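Local structure of conserved hypothetical protein (Streptococcus pneumoniae, 4QDY) at residues 7-12 and 43-48; 73-78 and 95-100; 137-142 and 180-185; 150-155 and 166-171. The protein is of unknown function but carries two YbbR-like domains, beta-rich modules joined in series along one chain. One frame throughout, in Å; residues are numbered along the deposited sequence.

Contact 1 of 4, residues 7-12 and 43-48; sequences ETYTNT and ANRLSL. With SO4 (sulfate ion), chain D.
The Tyr9 ring and the side chain of Arg45 lie against each other at the surface of a YbbR-like domain, where the start of strand 9-21 passes the first turn of helix 45-52. From CG onward the Arg45 chain follows the tyrosine. Its CB leaves the helix with CG beside the backbone N (chi1 -59°), and CG then meets the near rim of the ring, 3.6 Å from Tyr9 CD1. CD sits over the face, a CH-pi contact of 3.7 Å from Arg45 CD to the Tyr9 ring centroid. A bend at chi3 (69°) keeps the chain low over the ring, NE passes above Tyr9 CE2, and the guanidinium lies flat on the ring with the planes 9° apart. At the tip, Arg45 NH1 donates to sulfate O1 over 3.1 Å, the anion lying at the edge of the guanidinium. The same sulfate, probably from the crystallisation liquor, takes a second bond from Tyr9, so one anion ties the two stacked groups together. At the other end of the tyrosine, Leu48 CD2 packs on Tyr9 CB at 3.8 Å, and Leu48 also rests on Leu40 of strand 35-42. Asn44 caps the helix through weak bonds from Leu46 N and Ser47 N to its OD1. The tyrosine hydroxyl ends the arrangement, with Tyr9 OH 2.7 Å from sulfate O3.

Contact 2 of 4, residues 73-78 and 95-100; sequences IEVPLS and ITVKIG
A beta hairpin made by strands 71-80 and 87-113 brings residues 73-78 alongside residues 95-100. Within these residues two hydrogen-bonded antiparallel pairs form. Ile73 and Val97 bond in both directions, Val97 N reaching Ile73 O over 2.8 Å and Ile73 N reaching Val97 O over 2.9 Å. Val75 and Ile95 do the same, with Val75 N to Ile95 O at 3.0 Å. Between them, Glu74 faces Thr96 as a non-hydrogen-bonded pair, and Glu74 CA comes 3.2 Å from Ile95 O in a CA-H...O contact. The short strand segments run at 134° to each other, well off exact antiparallel alignment. The hairpin belongs to the first YbbR-like domain, and its Ile73, Val75, Ile95 and Val97 side chains share one face of the sheet. There Ile95 is central: with CG1 between the backbone N and the carbonyl carbon (chi1 63°), that atom touches both Val75 CG2 and, at 3.8 Å, Leu77 CD2. The Leu77 chain crosses Ile95 at about a right angle, laying both its methyls near Ile95 CG2. Ile18 of strand 9-21 packs on Leu77 and Ile95 alike. Farther along, Ile73 CG2 meets Ile99 CD1 at 3.9 Å. The other face carries Glu74 and Thr96, which pack on Ser167 and Pro169 of the second subunit respectively.

Contact 3 of 4, residues 137-142 and 180-185; sequences ITSDQE and LPAVIT
Thr138 and Val183 pair as antiparallel strands in the second YbbR-like domain, with Ile137 and Ile184 beside them, where strand 135-138 runs beside strand 183-196 and the chain then turns a corner at Ser139 toward helix 141-145. The backbone bonds belong to a single hydrogen-bonded pair: Thr138 N gives to Val183 O and Val183 N to Thr138 O, each over 2.7 Å and both close to straight. CA-H...O contacts flank them, with Ile137 CA 3.4 Å from Val183 O and Ala182 CA 3.5 Å from Thr138 O. Apolar contacts gather on the face that carries Ile137 and Ile184. The Ile137 CG2 branch reaches Ala182 CB at 3.6 Å, while its CG1 branch turns to Ile184 CG1 at the looser 4.3 Å. Ile147 also packs on Ile137, and Leu170 on Ile184. Ser139 CB touches Ala182 CB as well, bringing the methyl against residues on both flanks of the paired Thr138. Polar side-chain bonding falls at the corner. Asp140 caps helix 141-145 through OD1, which accepts from Thr143 N. Ser139 OG, besides hydrogen bonding with Thr143 OG1, donates to the backbone of Pro181; its position anti to the backbone N (chi1 -173°) sets it in the carbonyl plane, with Ser139 OG 2.8 Å from Pro181 O.

Contact 4 of 4, residues 150-155 and 166-171; sequences IIAVLP and GSVPLQ
Strands 149-153 and 164-173 form an antiparallel beta hairpin of the second YbbR-like domain, their short segments running at 158° with axes approaching to 4.7 Å. Ile151 and Gln171 are a hydrogen-bonded pair, with Ile151 N to Gln171 O at 2.7 Å and Gln171 N to Ile151 O at 2.9 Å. Beyond it the regular bonding fades: Val153 N reaches Pro169 O only by a weak, bent bond, and Pro169 has no N-H to give back. The rest of the contact is mostly side-chain packing. On one face, Ala152 CB is met by Val168 CG2 and by Leu170 CD2, each at 3.8 Å, and the same leucine methyl also approaches Ile150 CG2. Ile150 continues onto Val135 and Ile137 of strand 135-138. Toward the end of segment 150-155, Val168 CG1 fits against Pro155 CD at 3.7 Å and close to Leu154 CA, while Leu154 itself reaches across to Met191. The ring of Pro169 lies by the Val153 carbonyl, its CD 3.4 Å from Val153 O, and packs on Thr96 of the second subunit. On the face of Ile151 and Gln171, the glutamine chain stays extended beyond CG and passes obliquely over Ile151 and Val153. Its amide oxygen touches two hydrocarbon ends: Gln171 OE1 lies 3.6 Å from Ile151 CD1 and 3.5 Å from Val153 CG1.

Contact 1 is a surface contact, touching none of the others and built on a ring, a guanidinium and an anion, whereas contact 4 is buried, with backbone bonds at one end and mainly apolar packing along the rest. Contacts 2 and 3 are partly buried; contact 2 has four backbone bonds, contact 3 two and a serine side-chain bond. Contacts 2 and 4 each join the two strands of a hairpin, one in each YbbR-like range, and both touch the second subunit. Contacts 3 and 4 belong to the same range, with centres about 16 Å apart, and pack against each other through their isoleucines. Contact 2 adjoins contact 3 where Lys98 lies near Asp140 and Glu142 in long, weak ion pairs.

Contact 1 of 4, residues 7-12 and 43-48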
loop_
_atom_site.group_PDB
_atom_site.type_symbol
_atom_site.label_atom_id
_atom_site.label_comp_id
_atom_site.label_asym_id
_atom_site.label_seq_id
_atom_site.Cartn_x
_atom_site.Cartn_y
_atom_site.Cartn_z
ATOM N N GLU A 7 36.362 -10.707 4.866
ATOM C CA GLU A 7 35.340 -11.350 4.046
ATOM C C GLU A 7 34.011 -11.486 4.804
ATOM O O GLU A 7 33.949 -12.160 5.835
ATOM C CB GLU A 7 35.828 -12.738 3.590
ATOM N N THR A 8 32.955 -10.843 4.278
ATOM C CA THR A 8 31.596 -10.913 4.828
ATOM C C THR A 8 30.624 -11.213 3.675
ATOM O O THR A 8 30.970 -11.017 2.507
ATOM C CB THR A 8 31.213 -9.635 5.605
ATOM O OG1 THR A 8 30.064 -9.899 6.408
ATOM C CG2 THR A 8 30.940 -8.450 4.708
ATOM N N TYR A 9 29.417 -11.682 4.008
ATOM C CA TYR A 9 28.399 -12.028 3.019
ATOM C C TYR A 9 27.213 -11.067 3.107
ATOM O O TYR A 9 27.006 -10.429 4.142
ATOM C CB TYR A 9 27.939 -13.478 3.218
ATOM C CG TYR A 9 29.019 -14.492 2.912
ATOM C CD1 TYR A 9 29.943 -14.872 3.880
ATOM C CD2 TYR A 9 29.116 -15.077 1.652
ATOM C CE1 TYR A 9 30.948 -15.798 3.599
ATOM C CE2 TYR A 9 30.107 -16.012 1.363
ATOM C CZ TYR A 9 31.024 -16.368 2.339
ATOM O OH TYR A 9 32.003 -17.290 2.056
ATOM N N THR A 10 26.457 -10.946 2.004
ATOM C CA THR A 10 25.297 -10.056 1.928
ATOM C C THR A 10 24.167 -10.716 1.107
ATOM O O THR A 10 24.415 -11.607 0.289
ATOM C CB THR A 10 25.686 -8.673 1.333
ATOM O OG1 THR A 10 24.601 -7.760 1.483
ATOM C CG2 THR A 10 26.140 -8.732 -0.132
ATOM N N ASN A 11 22.926 -10.269 1.360
ATOM C CA ASN A 11 21.705 -10.714 0.689
ATOM C C ASN A 11 20.624 -9.665 0.846
ATOM O O ASN A 11 20.408 -9.167 1.953
ATOM C CB ASN A 11 21.223 -12.065 1.228
ATOM N N THR A 12 19.958 -9.315 -0.258
ATOM C CA THR A 12 18.860 -8.356 -0.228
ATOM C C THR A 12 17.571 -9.158 -0.148
ATOM O O THR A 12 17.240 -9.893 -1.080
ATOM C CB THR A 12 18.900 -7.381 -1.419
ATOM O OG1 THR A 12 18.839 -8.126 -2.633
ATOM C CG2 THR A 12 20.135 -6.497 -1.415
ATOM N N ALA A 43 28.921 -12.264 8.641
ATOM C CA ALA A 43 29.911 -13.313 8.387
ATOM C C ALA A 43 29.283 -14.708 8.493
ATOM O O ALA A 43 29.757 -15.638 7.839
ATOM C CB ALA A 43 31.067 -13.186 9.363
ATOM N N ASN A 44 28.229 -14.849 9.320
ATOM C CA ASN A 44 27.509 -16.105 9.527
ATOM C C ASN A 44 26.474 -16.276 8.406
ATOM O O ASN A 44 25.443 -15.594 8.395
ATOM C CB ASN A 44 26.861 -16.133 10.927
ATOM C CG ASN A 44 26.132 -17.407 11.317
ATOM O OD1 ASN A 44 26.112 -18.416 10.601
ATOM N ND2 ASN A 44 25.532 -17.395 12.497
ATOM N N ARG A 45 26.782 -17.171 7.447
ATOM C CA ARG A 45 25.952 -17.475 6.274
ATOM C C ARG A 45 24.654 -18.175 6.659
ATOM O O ARG A 45 23.635 -17.967 6.003
ATOM C CB ARG A 45 26.714 -18.362 5.278
ATOM C CG ARG A 45 28.009 -17.763 4.759
ATOM C CD ARG A 45 28.701 -18.665 3.757
ATOM N NE ARG A 45 27.966 -18.770 2.496
ATOM C CZ ARG A 45 28.380 -19.467 1.443
ATOM N NH1 ARG A 45 29.531 -20.127 1.484
ATOM N NH2 ARG A 45 27.648 -19.506 0.337
ATOM N N LEU A 46 24.707 -19.021 7.702
ATOM C CA LEU A 46 23.587 -19.812 8.209
ATOM C C LEU A 46 22.484 -18.911 8.783
ATOM O O LEU A 46 21.317 -19.114 8.444
ATOM C CB LEU A 46 24.061 -20.814 9.281
ATOM C CG LEU A 46 24.878 -22.042 8.832
ATOM C CD1 LEU A 46 26.275 -21.666 8.334
ATOM C CD2 LEU A 46 25.075 -22.973 9.983
ATOM N N SER A 47 22.847 -17.912 9.623
ATOM C CA SER A 47 21.883 -16.968 10.211
ATOM C C SER A 47 21.301 -16.065 9.134
ATOM O O SER A 47 20.130 -15.704 9.207
ATOM C CB SER A 47 22.530 -16.127 11.309
ATOM O OG SER A 47 23.567 -15.299 10.808
ATOM N N LEU A 48 22.129 -15.720 8.134
ATOM C CA LEU A 48 21.781 -14.892 6.985
ATOM C C LEU A 48 20.726 -15.605 6.128
ATOM O O LEU A 48 19.744 -14.983 5.718
ATOM C CB LEU A 48 23.065 -14.613 6.178
ATOM C CG LEU A 48 23.048 -13.499 5.134
ATOM C CD1 LEU A 48 23.021 -12.136 5.796
ATOM C CD2 LEU A 48 24.302 -13.549 4.294
HETATM S S SO4 D . 32.641 -19.605 4.402
HETATM O O1 SO4 D . 31.611 -20.396 3.734
HETATM O O2 SO4 D . 33.412 -20.463 5.300
HETATM O O3 SO4 D . 33.543 -19.031 3.403
HETATM O O4 SO4 D . 32.009 -18.536 5.174
#

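Contact 2 of 4, residues 73-78 and 95-100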
loop_
_atom_site.group_PDB
_atom_site.type_symbol
_atom_site.label_atom_id
_atom_site.label_comp_id
_atom_site.label_asym_id
_atom_site.label_seq_id
_atom_site.Cartn_x
_atom_site.Cartn_y
_atom_site.Cartn_z
ATOM N N ILE A 73 3.415 13.157 6.005
ATOM C CA ILE A 73 4.669 13.127 6.780
ATOM C C ILE A 73 5.539 11.920 6.342
ATOM O O ILE A 73 5.001 10.925 5.853
ATOM C CB ILE A 73 4.355 13.072 8.321
ATOM C CG1 ILE A 73 5.619 13.329 9.194
ATOM C CG2 ILE A 73 3.588 11.787 8.733
ATOM C CD1 ILE A 73 5.421 13.380 10.734
ATOM N N GLU A 74 6.876 12.014 6.519
ATOM C CA GLU A 74 7.773 10.892 6.238
ATOM C C GLU A 74 8.305 10.377 7.579
ATOM O O GLU A 74 8.732 11.171 8.424
ATOM C CB GLU A 74 8.904 11.219 5.241
ATOM C CG GLU A 74 9.903 12.292 5.646
ATOM C CD GLU A 74 11.136 12.381 4.765
ATOM O OE1 GLU A 74 11.285 11.544 3.845
ATOM O OE2 GLU A 74 11.983 13.263 5.031
ATOM N N VAL A 75 8.213 9.054 7.796
ATOM C CA VAL A 75 8.602 8.431 9.063
ATOM C C VAL A 75 9.749 7.416 8.851
ATOM O O VAL A 75 9.739 6.671 7.865
ATOM C CB VAL A 75 7.401 7.753 9.783
ATOM C CG1 VAL A 75 6.456 8.797 10.368
ATOM C CG2 VAL A 75 6.651 6.772 8.876
ATOM N N PRO A 76 10.737 7.368 9.780
ATOM C CA PRO A 76 11.841 6.408 9.625
ATOM C C PRO A 76 11.416 4.996 10.002
ATOM O O PRO A 76 10.698 4.807 10.983
ATOM C CB PRO A 76 12.921 6.932 10.586
ATOM C CG PRO A 76 12.391 8.227 11.146
ATOM C CD PRO A 76 10.912 8.175 11.003
ATOM N N LEU A 77 11.856 4.009 9.213
ATOM C CA LEU A 77 11.548 2.603 9.461
ATOM C C LEU A 77 12.538 2.010 10.467
ATOM O O LEU A 77 13.718 2.372 10.451
ATOM C CB LEU A 77 11.562 1.785 8.155
ATOM C CG LEU A 77 10.607 2.192 7.023
ATOM C CD1 LEU A 77 10.756 1.258 5.843
ATOM C CD2 LEU A 77 9.156 2.185 7.472
ATOM N N SER A 78 12.064 1.102 11.338
ATOM C CA SER A 78 12.912 0.453 12.342
ATOM C C SER A 78 12.997 -1.050 12.117
ATOM O O SER A 78 11.992 -1.678 11.786
ATOM C CB SER A 78 12.385 0.723 13.749
ATOM O OG SER A 78 12.395 2.109 14.046
ATOM N N ILE A 95 9.486 6.061 4.794
ATOM C CA ILE A 95 8.286 5.962 3.953
ATOM C C ILE A 95 7.457 7.244 4.122
ATOM O O ILE A 95 7.459 7.836 5.201
ATOM C CB ILE A 95 7.427 4.684 4.226
ATOM C CG1 ILE A 95 6.844 4.645 5.672
ATOM C CG2 ILE A 95 8.213 3.408 3.873
ATOM C CD1 ILE A 95 5.765 3.572 5.949
ATOM N N THR A 96 6.757 7.667 3.055
ATOM C CA THR A 96 5.904 8.862 3.064
ATOM C C THR A 96 4.461 8.416 3.294
ATOM O O THR A 96 3.930 7.625 2.516
ATOM C CB THR A 96 6.075 9.658 1.760
ATOM O OG1 THR A 96 7.460 9.953 1.577
ATOM C CG2 THR A 96 5.247 10.948 1.741
ATOM N N VAL A 97 3.836 8.912 4.373
ATOM C CA VAL A 97 2.473 8.526 4.733
ATOM C C VAL A 97 1.558 9.763 4.771
ATOM O O VAL A 97 1.917 10.779 5.374
ATOM C CB VAL A 97 2.448 7.780 6.101
ATOM C CG1 VAL A 97 1.044 7.298 6.445
ATOM C CG2 VAL A 97 3.419 6.601 6.119
ATOM N N LYS A 98 0.371 9.651 4.137
ATOM C CA LYS A 98 -0.688 10.664 4.143
ATOM C C LYS A 98 -1.716 10.252 5.195
ATOM O O LYS A 98 -2.545 9.372 4.940
ATOM C CB LYS A 98 -1.318 10.840 2.744
ATOM C CG LYS A 98 -2.446 11.876 2.691
ATOM C CD LYS A 98 -3.166 11.881 1.351
ATOM C CE LYS A 98 -4.339 12.833 1.347
ATOM N NZ LYS A 98 -5.067 12.804 0.052
ATOM N N ILE A 99 -1.621 10.842 6.393
ATOM C CA ILE A 99 -2.529 10.528 7.495
ATOM C C ILE A 99 -3.724 11.478 7.412
ATOM O O ILE A 99 -3.557 12.695 7.493
ATOM C CB ILE A 99 -1.812 10.596 8.875
ATOM C CG1 ILE A 99 -0.494 9.779 8.866
ATOM C CG2 ILE A 99 -2.759 10.150 10.007
ATOM C CD1 ILE A 99 0.441 9.973 10.077
ATOM N N GLY A 100 -4.904 10.909 7.214
ATOM C CA GLY A 100 -6.157 11.648 7.133
ATOM C C GLY A 100 -7.189 11.076 8.079
ATOM O O GLY A 100 -7.074 9.916 8.481
#

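Contact 3 of 4, residues 137-142 and 180-185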
loop_
_atom_site.group_PDB
_atom_site.type_symbol
_atom_site.label_atom_id
_atom_site.label_comp_id
_atom_site.label_asym_id
_atom_site.label_seq_id
_atom_site.Cartn_x
_atom_site.Cartn_y
_atom_site.Cartn_z
ATOM N N ILE A 137 -17.742 2.995 1.323
ATOM C CA ILE A 137 -16.370 3.362 1.003
ATOM C C ILE A 137 -15.740 4.028 2.223
ATOM O O ILE A 137 -16.320 4.952 2.789
ATOM C CB ILE A 137 -16.263 4.275 -0.265
ATOM C CG1 ILE A 137 -16.961 3.682 -1.516
ATOM C CG2 ILE A 137 -14.816 4.607 -0.585
ATOM C CD1 ILE A 137 -18.475 3.909 -1.646
ATOM N N THR A 138 -14.550 3.559 2.613
ATOM C CA THR A 138 -13.776 4.098 3.726
ATOM C C THR A 138 -12.483 4.695 3.154
ATOM O O THR A 138 -11.794 4.035 2.374
ATOM C CB THR A 138 -13.519 3.012 4.785
ATOM O OG1 THR A 138 -14.760 2.401 5.151
ATOM C CG2 THR A 138 -12.828 3.557 6.024
ATOM N N SER A 139 -12.181 5.950 3.525
ATOM C CA SER A 139 -10.993 6.700 3.098
ATOM C C SER A 139 -10.872 7.990 3.913
ATOM O O SER A 139 -11.554 8.133 4.932
ATOM C CB SER A 139 -11.064 7.006 1.598
ATOM O OG SER A 139 -9.866 7.586 1.113
ATOM N N ASP A 140 -10.005 8.921 3.481
ATOM C CA ASP A 140 -9.888 10.241 4.094
ATOM C C ASP A 140 -10.977 11.124 3.467
ATOM O O ASP A 140 -11.495 10.760 2.411
ATOM C CB ASP A 140 -8.466 10.818 3.934
ATOM C CG ASP A 140 -7.941 10.899 2.511
ATOM O OD1 ASP A 140 -8.568 11.594 1.683
ATOM O OD2 ASP A 140 -6.843 10.358 2.255
ATOM N N GLN A 141 -11.344 12.250 4.100
ATOM C CA GLN A 141 -12.406 13.121 3.589
ATOM C C GLN A 141 -12.028 13.755 2.223
ATOM O O GLN A 141 -12.914 13.947 1.384
ATOM C CB GLN A 141 -12.731 14.233 4.608
ATOM C CG GLN A 141 -13.998 15.039 4.290
ATOM C CD GLN A 141 -15.245 14.187 4.260
ATOM O OE1 GLN A 141 -15.629 13.555 5.250
ATOM N NE2 GLN A 141 -15.923 14.179 3.124
ATOM N N GLU A 142 -10.724 14.042 2.003
ATOM C CA GLU A 142 -10.191 14.673 0.786
ATOM C C GLU A 142 -10.457 13.811 -0.460
ATOM O O GLU A 142 -11.031 14.313 -1.429
ATOM C CB GLU A 142 -8.673 14.955 0.891
ATOM C CG GLU A 142 -8.202 15.675 2.149
ATOM C CD GLU A 142 -7.983 14.784 3.358
ATOM O OE1 GLU A 142 -7.024 13.977 3.334
ATOM O OE2 GLU A 142 -8.734 14.927 4.349
ATOM N N LEU A 180 -8.762 5.728 -6.853
ATOM C CA LEU A 180 -8.450 6.481 -5.638
ATOM C C LEU A 180 -8.138 5.561 -4.440
ATOM O O LEU A 180 -8.731 4.481 -4.343
ATOM C CB LEU A 180 -9.641 7.398 -5.285
ATOM C CG LEU A 180 -10.047 8.456 -6.329
ATOM C CD1 LEU A 180 -11.348 9.106 -5.962
ATOM C CD2 LEU A 180 -8.969 9.517 -6.515
ATOM N N PRO A 181 -7.228 5.983 -3.511
ATOM C CA PRO A 181 -6.924 5.135 -2.340
ATOM C C PRO A 181 -8.102 5.117 -1.358
ATOM O O PRO A 181 -8.304 6.048 -0.570
ATOM C CB PRO A 181 -5.671 5.777 -1.739
ATOM C CG PRO A 181 -5.691 7.179 -2.200
ATOM C CD PRO A 181 -6.442 7.236 -3.493
ATOM N N ALA A 182 -8.908 4.049 -1.449
ATOM C CA ALA A 182 -10.107 3.849 -0.643
ATOM C C ALA A 182 -10.406 2.363 -0.446
ATOM O O ALA A 182 -10.092 1.548 -1.317
ATOM C CB ALA A 182 -11.285 4.529 -1.315
ATOM N N VAL A 183 -11.023 2.018 0.700
ATOM C CA VAL A 183 -11.409 0.651 1.066
ATOM C C VAL A 183 -12.920 0.517 0.842
ATOM O O VAL A 183 -13.699 1.237 1.467
ATOM C CB VAL A 183 -10.987 0.306 2.522
ATOM C CG1 VAL A 183 -11.385 -1.120 2.891
ATOM C CG2 VAL A 183 -9.490 0.507 2.725
ATOM N N ILE A 184 -13.328 -0.389 -0.055
ATOM C CA ILE A 184 -14.739 -0.579 -0.397
ATOM C C ILE A 184 -15.262 -1.851 0.276
ATOM O O ILE A 184 -14.562 -2.864 0.315
ATOM C CB ILE A 184 -14.920 -0.626 -1.940
ATOM C CG1 ILE A 184 -14.233 0.598 -2.596
ATOM C CG2 ILE A 184 -16.413 -0.722 -2.336
ATOM C CD1 ILE A 184 -14.183 0.613 -4.053
ATOM N N THR A 185 -16.492 -1.780 0.817
ATOM C CA THR A 185 -17.164 -2.899 1.475
ATOM C C THR A 185 -18.577 -3.041 0.853
ATOM O O THR A 185 -19.383 -2.113 0.967
ATOM C CB THR A 185 -17.186 -2.708 2.998
ATOM O OG1 THR A 185 -15.855 -2.457 3.451
ATOM C CG2 THR A 185 -17.755 -3.915 3.730
#

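Contact 4 of 4, residues 150-155 and 166-171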
loop_
_atom_site.group_PDB
_atom_site.type_symbol
_atom_site.label_atom_id
_atom_site.label_comp_id
_atom_site.label_asym_id
_atom_site.label_seq_id
_atom_site.Cartn_x
_atom_site.Cartn_y
_atom_site.Cartn_z
ATOM N N ILE A 150 -18.188 4.158 -8.676
ATOM C CA ILE A 150 -17.676 2.877 -8.196
ATOM C C ILE A 150 -17.759 1.943 -9.390
ATOM O O ILE A 150 -18.811 1.875 -10.026
ATOM C CB ILE A 150 -18.420 2.354 -6.925
ATOM C CG1 ILE A 150 -18.506 3.416 -5.790
ATOM C CG2 ILE A 150 -17.853 1.008 -6.427
ATOM C CD1 ILE A 150 -17.168 3.970 -5.225
ATOM N N ILE A 151 -16.652 1.283 -9.746
ATOM C CA ILE A 151 -16.664 0.428 -10.931
ATOM C C ILE A 151 -16.444 -1.042 -10.547
ATOM O O ILE A 151 -15.623 -1.362 -9.687
ATOM C CB ILE A 151 -15.637 0.863 -12.019
ATOM C CG1 ILE A 151 -14.175 0.896 -11.491
ATOM C CG2 ILE A 151 -16.055 2.211 -12.634
ATOM C CD1 ILE A 151 -13.069 1.083 -12.546
ATOM N N ALA A 152 -17.213 -1.923 -11.202
ATOM C CA ALA A 152 -17.128 -3.374 -11.078
ATOM C C ALA A 152 -16.425 -3.905 -12.321
ATOM O O ALA A 152 -17.059 -4.400 -13.259
ATOM C CB ALA A 152 -18.516 -3.974 -10.890
ATOM N N VAL A 153 -15.100 -3.694 -12.353
ATOM C CA VAL A 153 -14.211 -4.011 -13.470
ATOM C C VAL A 153 -13.939 -5.540 -13.516
ATOM O O VAL A 153 -13.606 -6.158 -12.502
ATOM C CB VAL A 153 -12.886 -3.182 -13.390
ATOM C CG1 VAL A 153 -12.185 -3.307 -12.036
ATOM C CG2 VAL A 153 -11.935 -3.496 -14.543
ATOM N N LEU A 154 -14.105 -6.127 -14.718
ATOM C CA LEU A 154 -13.853 -7.537 -15.017
ATOM C C LEU A 154 -12.342 -7.815 -14.957
ATOM O O LEU A 154 -11.585 -7.057 -15.575
ATOM C CB LEU A 154 -14.435 -7.884 -16.411
ATOM C CG LEU A 154 -14.167 -9.285 -16.998
ATOM C CD1 LEU A 154 -14.899 -10.372 -16.236
ATOM C CD2 LEU A 154 -14.597 -9.351 -18.443
ATOM N N PRO A 155 -11.871 -8.868 -14.232
ATOM C CA PRO A 155 -10.421 -9.136 -14.178
ATOM C C PRO A 155 -9.828 -9.341 -15.574
ATOM O O PRO A 155 -10.465 -9.954 -16.433
ATOM C CB PRO A 155 -10.329 -10.415 -13.338
ATOM C CG PRO A 155 -11.568 -10.420 -12.523
ATOM C CD PRO A 155 -12.617 -9.853 -13.423
ATOM N N GLY A 166 -19.438 -14.413 -12.298
ATOM C CA GLY A 166 -18.255 -14.458 -11.447
ATOM C C GLY A 166 -18.002 -13.202 -10.644
ATOM O O GLY A 166 -18.558 -12.138 -10.937
ATOM N N SER A 167 -17.142 -13.327 -9.621
ATOM C CA SER A 167 -16.770 -12.231 -8.735
ATOM C C SER A 167 -15.800 -11.284 -9.429
ATOM O O SER A 167 -14.786 -11.721 -9.987
ATOM C CB SER A 167 -16.159 -12.766 -7.445
ATOM O OG SER A 167 -17.090 -13.576 -6.747
ATOM N N VAL A 168 -16.136 -9.986 -9.414
ATOM C CA VAL A 168 -15.332 -8.919 -10.012
ATOM C C VAL A 168 -14.998 -7.890 -8.912
ATOM O O VAL A 168 -15.884 -7.548 -8.121
ATOM C CB VAL A 168 -15.998 -8.249 -11.252
ATOM C CG1 VAL A 168 -16.129 -9.228 -12.414
ATOM C CG2 VAL A 168 -17.349 -7.617 -10.916
ATOM N N PRO A 169 -13.741 -7.392 -8.831
ATOM C CA PRO A 169 -13.414 -6.414 -7.778
ATOM C C PRO A 169 -14.074 -5.052 -7.998
ATOM O O PRO A 169 -14.379 -4.681 -9.133
ATOM C CB PRO A 169 -11.893 -6.285 -7.880
ATOM C CG PRO A 169 -11.568 -6.646 -9.278
ATOM C CD PRO A 169 -12.559 -7.700 -9.665
ATOM N N LEU A 170 -14.290 -4.316 -6.899
ATOM C CA LEU A 170 -14.877 -2.980 -6.907
ATOM C C LEU A 170 -13.791 -1.933 -6.665
ATOM O O LEU A 170 -12.997 -2.078 -5.735
ATOM C CB LEU A 170 -15.998 -2.860 -5.859
ATOM C CG LEU A 170 -17.304 -3.610 -6.163
ATOM C CD1 LEU A 170 -18.117 -3.821 -4.915
ATOM C CD2 LEU A 170 -18.125 -2.899 -7.229
ATOM N N GLN A 171 -13.746 -0.897 -7.525
ATOM C CA GLN A 171 -12.782 0.209 -7.458
ATOM C C GLN A 171 -13.487 1.567 -7.427
ATOM O O GLN A 171 -14.514 1.743 -8.083
ATOM C CB GLN A 171 -11.806 0.176 -8.648
ATOM C CG GLN A 171 -10.860 -1.019 -8.686
ATOM C CD GLN A 171 -9.941 -0.993 -9.888
ATOM O OE1 GLN A 171 -10.311 -0.582 -10.995
ATOM N NE2 GLN A 171 -8.735 -1.503 -9.711
#